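Local structure of hypothetical membrane protein (Corynebacterium glutamicum, 6JSA) at residues W31-N34 with G35-F38. The protein binds heme through its C-terminal HtaA domain, the part described here, and probably passes it on during heme uptake. Sequence-based numbering, arbitrary orientation.
Sequences WTLN and GVGF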
loop_
_atom_site.group_PDB
_atom_site.type_symbol
_atom_site.label_atom_id
_atom_site.label_comp_id
_atom_site.label_asym_id
_atom_site.label_seq_id
_atom_site.Cartn_x
_atom_site.Cartn_y
_atom_site.Cartn_z
ATOM N N TRP A 31 8.478 13.139 -3.066
ATOM C CA TRP A 31 8.751 11.747 -2.759
ATOM C C TRP A 31 9.789 11.231 -3.735
ATOM O O TRP A 31 9.986 11.791 -4.817
ATOM C CB TRP A 31 7.503 10.866 -2.812
ATOM C CG TRP A 31 6.797 10.859 -4.127
ATOM C CD1 TRP A 31 7.196 10.226 -5.273
ATOM C CD2 TRP A 31 5.540 11.476 -4.425
ATOM N NE1 TRP A 31 6.274 10.430 -6.265
ATOM C CE2 TRP A 31 5.247 11.193 -5.774
ATOM C CE3 TRP A 31 4.640 12.256 -3.683
ATOM C CZ2 TRP A 31 4.089 11.649 -6.398
ATOM C CZ3 TRP A 31 3.487 12.706 -4.303
ATOM C CH2 TRP A 31 3.221 12.399 -5.647
ATOM N N THR A 32 10.477 10.177 -3.322
ATOM C CA THR A 32 11.329 9.422 -4.222
ATOM C C THR A 32 10.903 7.962 -4.203
ATOM O O THR A 32 10.308 7.472 -3.236
ATOM C CB THR A 32 12.825 9.573 -3.896
ATOM O OG1 THR A 32 13.105 8.968 -2.629
ATOM C CG2 THR A 32 13.227 11.044 -3.877
ATOM N N LEU A 33 11.211 7.285 -5.303
ATOM C CA LEU A 33 10.751 5.934 -5.584
ATOM C C LEU A 33 11.945 5.048 -5.870
ATOM O O LEU A 33 12.877 5.448 -6.575
ATOM C CB LEU A 33 9.843 5.929 -6.812
ATOM C CG LEU A 33 8.616 6.834 -6.686
ATOM C CD1 LEU A 33 7.770 6.770 -7.951
ATOM C CD2 LEU A 33 7.773 6.478 -5.449
ATOM N N ASN A 34 11.892 3.830 -5.347
ATOM C CA ASN A 34 12.956 2.850 -5.548
ATOM C C ASN A 34 12.244 1.542 -5.874
ATOM O O ASN A 34 11.700 0.883 -4.983
ATOM C CB ASN A 34 13.818 2.737 -4.297
ATOM C CG ASN A 34 15.198 2.192 -4.582
ATOM O OD1 ASN A 34 15.869 2.622 -5.523
ATOM N ND2 ASN A 34 15.634 1.244 -3.771
ATOM N N GLY A 35 12.229 1.177 -7.151
ATOM C CA GLY A 35 11.539 -0.031 -7.547
ATOM C C GLY A 35 10.045 0.120 -7.665
ATOM O O GLY A 35 9.340 -0.890 -7.685
ATOM N N VAL A 36 9.548 1.358 -7.739
ATOM C CA VAL A 36 8.128 1.691 -7.819
ATOM C C VAL A 36 7.990 2.786 -8.871
ATOM O O VAL A 36 8.860 3.658 -8.977
ATOM C CB VAL A 36 7.619 2.201 -6.442
ATOM C CG1 VAL A 36 6.156 2.665 -6.492
ATOM C CG2 VAL A 36 7.833 1.145 -5.374
ATOM N N GLY A 37 6.923 2.730 -9.669
ATOM C CA GLY A 37 6.620 3.764 -10.634
ATOM C C GLY A 37 5.477 4.663 -10.183
ATOM O O GLY A 37 4.975 4.575 -9.060
ATOM N N PHE A 38 5.043 5.534 -11.096
ATOM C CA PHE A 38 3.990 6.498 -10.777
ATOM C C PHE A 38 3.265 6.916 -12.048
ATOM O O PHE A 38 3.900 7.359 -13.009
ATOM C CB PHE A 38 4.574 7.729 -10.065
ATOM C CG PHE A 38 3.538 8.704 -9.572
ATOM C CD1 PHE A 38 2.751 8.413 -8.461
ATOM C CD2 PHE A 38 3.344 9.912 -10.221
ATOM C CE1 PHE A 38 1.794 9.327 -8.002
ATOM C CE2 PHE A 38 2.401 10.827 -9.763
ATOM C CZ PHE A 38 1.620 10.526 -8.664
#
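Trp31 meets Phe38 at the open end of the bend, away from Gly35. The benzo side of the indole does the touching: Trp31 CZ2 lies 3.5 Å from Phe38 CZ, over one face of the phenyl ring and displaced toward its rim. The two side chains cross at about a right angle, and their ring planes are inclined at 59°. Phe43 meets both rings, edge-to-face in the case of Trp31, and Gln19 and Arg23 of helix 16-23 also touch the two. Leu33 points into the bend. Its CB sits 3.3 Å from Val36 O, and its CD1 reaches Gly37 O at 3.7 Å and Phe38 CB at 4.0 Å. With CG beside the backbone N (chi1 -58°) and an extended chi2, the isobutyl group runs along the returning chain. The CA–CB bond of Asn34 points away from that chain, though CB still lies 3.6 Å from Gly35 N. Gly35, with a positive phi of 79°, helps the chain turn back. No hydrogen bond joins the two arms. Instead, strand 30-34 pairs with strand 66-71, while Gly37 makes a backbone hydrogen bond to Gln44 of strand 42-53. The Trp31 side chain lies about 11 Å from the bound heme. The arrangement is a tight connection between strands of the antiparallel beta framework of the HtaA domain, with Trp31, Leu33 and Phe38 directed between its two arms.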